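Thiol peroxidase (Aquifex aeolicus, PDB 2YZH) probably reduces hydrogen peroxide and organic hydroperoxides to water and alcohols, with thioredoxin as electron donor, protecting the cell against oxidative stress. Local coordinates at residues D25-A30 with G143-V148. Numbering follows the deposited sequence.
Sequences DRAPEA and GKVAYV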
loop_
_atom_site.group_PDB
_atom_site.type_symbol
_atom_site.label_atom_id
_atom_site.label_comp_id
_atom_site.label_asym_id
_atom_site.label_seq_id
_atom_site.Cartn_x
_atom_site.Cartn_y
_atom_site.Cartn_z
ATOM N N ASP D 25 21.797 -4.806 12.943
ATOM C CA ASP D 25 20.889 -5.368 11.940
ATOM C C ASP D 25 21.296 -4.920 10.541
ATOM O O ASP D 25 21.900 -3.859 10.372
ATOM C CB ASP D 25 19.444 -4.900 12.165
ATOM C CG ASP D 25 18.794 -5.522 13.385
ATOM O OD1 ASP D 25 19.298 -6.546 13.889
ATOM O OD2 ASP D 25 17.754 -4.983 13.827
ATOM N N ARG D 26 20.968 -5.721 9.534
ATOM C CA ARG D 26 21.269 -5.333 8.162
ATOM C C ARG D 26 20.331 -4.168 7.866
ATOM O O ARG D 26 19.168 -4.193 8.267
ATOM C CB ARG D 26 20.988 -6.484 7.189
ATOM C CG ARG D 26 21.962 -7.646 7.300
ATOM C CD ARG D 26 21.827 -8.612 6.128
ATOM N NE ARG D 26 22.845 -9.661 6.179
ATOM C CZ ARG D 26 23.007 -10.595 5.244
ATOM N NH1 ARG D 26 22.215 -10.614 4.178
ATOM N NH2 ARG D 26 23.959 -11.510 5.375
ATOM N N ALA D 27 20.834 -3.138 7.190
ATOM C CA ALA D 27 20.008 -1.980 6.860
ATOM C C ALA D 27 19.173 -2.296 5.626
ATOM O O ALA D 27 19.718 -2.554 4.554
ATOM C CB ALA D 27 20.890 -0.764 6.589
ATOM N N PRO D 28 17.834 -2.277 5.757
ATOM C CA PRO D 28 16.963 -2.571 4.615
ATOM C C PRO D 28 17.152 -1.561 3.492
ATOM O O PRO D 28 17.500 -0.407 3.745
ATOM C CB PRO D 28 15.555 -2.484 5.217
ATOM C CG PRO D 28 15.775 -2.850 6.666
ATOM C CD PRO D 28 17.043 -2.076 6.983
ATOM N N GLU D 29 16.946 -1.992 2.250
ATOM C CA GLU D 29 17.058 -1.067 1.133
ATOM C C GLU D 29 15.716 -0.380 0.951
ATOM O O GLU D 29 14.658 -0.993 1.116
ATOM C CB GLU D 29 17.447 -1.787 -0.161
ATOM C CG GLU D 29 18.864 -2.331 -0.135
ATOM C CD GLU D 29 19.358 -2.781 -1.494
ATOM O OE1 GLU D 29 18.527 -3.012 -2.395
ATOM O OE2 GLU D 29 20.589 -2.916 -1.651
ATOM N N ALA D 30 15.765 0.905 0.631
ATOM C CA ALA D 30 14.560 1.680 0.410
ATOM C C ALA D 30 14.703 2.369 -0.937
ATOM O O ALA D 30 15.683 3.071 -1.183
ATOM C CB ALA D 30 14.385 2.715 1.516
ATOM N N GLY D 143 26.867 -2.383 5.397
ATOM C CA GLY D 143 25.425 -2.441 5.238
ATOM C C GLY D 143 24.697 -2.741 6.537
ATOM O O GLY D 143 23.542 -3.172 6.522
ATOM N N LYS D 144 25.371 -2.515 7.663
ATOM C CA LYS D 144 24.773 -2.757 8.972
ATOM C C LYS D 144 24.430 -1.448 9.657
ATOM O O LYS D 144 25.138 -0.451 9.503
ATOM C CB LYS D 144 25.727 -3.540 9.881
ATOM C CG LYS D 144 26.215 -4.860 9.311
ATOM C CD LYS D 144 25.069 -5.816 9.053
ATOM C CE LYS D 144 25.552 -7.061 8.321
ATOM N NZ LYS D 144 26.553 -7.822 9.118
ATOM N N VAL D 145 23.332 -1.452 10.408
ATOM C CA VAL D 145 22.922 -0.272 11.149
ATOM C C VAL D 145 23.975 -0.095 12.242
ATOM O O VAL D 145 24.138 -0.958 13.098
ATOM C CB VAL D 145 21.538 -0.470 11.801
ATOM C CG1 VAL D 145 21.162 0.766 12.597
ATOM C CG2 VAL D 145 20.496 -0.762 10.726
ATOM N N ALA D 146 24.685 1.023 12.209
ATOM C CA ALA D 146 25.736 1.279 13.183
ATOM C C ALA D 146 25.302 2.253 14.264
ATOM O O ALA D 146 25.969 2.384 15.290
ATOM C CB ALA D 146 26.974 1.811 12.470
ATOM N N TYR D 147 24.179 2.926 14.036
ATOM C CA TYR D 147 23.673 3.915 14.979
ATOM C C TYR D 147 22.201 4.208 14.722
ATOM O O TYR D 147 21.743 4.165 13.579
ATOM C CB TYR D 147 24.479 5.209 14.824
ATOM C CG TYR D 147 23.915 6.410 15.550
ATOM C CD1 TYR D 147 24.296 6.704 16.859
ATOM C CD2 TYR D 147 23.012 7.265 14.919
ATOM C CE1 TYR D 147 23.795 7.825 17.520
ATOM C CE2 TYR D 147 22.502 8.381 15.568
ATOM C CZ TYR D 147 22.900 8.657 16.870
ATOM O OH TYR D 147 22.404 9.771 17.505
ATOM N N VAL D 148 21.463 4.509 15.787
ATOM C CA VAL D 148 20.049 4.844 15.663
ATOM C C VAL D 148 19.644 5.899 16.683
ATOM O O VAL D 148 20.127 5.904 17.819
ATOM C CB VAL D 148 19.122 3.615 15.886
ATOM C CG1 VAL D 148 19.436 2.519 14.883
ATOM C CG2 VAL D 148 19.274 3.101 17.307
#
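A single antiparallel beta bridge, Arg-26 opposite Lys-144, ties the loop before strand 30-34 to the residues leading into strand 145-150, an outermost strand of the sheet within this chain. The two residues form a non-hydrogen-bonded pair, their CA atoms 4.4 Å apart, and the bonds lie on either side of it. Val-145 N donates to Asp-25 O at 2.8 Å, almost straight at the hydrogen (172°) and nearly in line with the carbonyl bond. The return bond, from Ala-27 N to Gly-143 O, is also 2.8 Å long, but here the donor is tilted 21° from the carbonyl plane. Each acceptor also has a CA-H...O contact: Lys-144 CA lies 3.4 Å from Asp-25 O, and Arg-26 CA lies 3.5 Å from Gly-143 O.

Arg-26 runs out extended alongside Lys-144, the two chains heading in the same direction; the bent lysine chain brings its CE to 3.8 Å from Arg-26 CG. Arg-26 NE and Lys-144 NZ are 5.1 Å apart, so the like charges do not touch. On the buried side, Val-145 has CG1 anti to its backbone N (chi1 178°) and CG2 beside that N, the donor to Asp-25 O, which puts CG2 3.4 Å from the same oxygen and against Ala-27. Both residues also pack on Ile-139 of the neighbouring strand.

Gly-143 sits in a left-handed backbone conformation, where any side chain would collide with the carbonyl oxygen of the residue before it. Beside it, Asp-140 OD1 accepts a bond from Lys-144 N, while Lys-22 N holds the Asp-25 carboxylate through OD2. The bridge thus docks an N-terminal segment on the outer strand of the 135-139/145-150 beta hairpin, the antiparallel C-terminal strand pair of the thioredoxin fold.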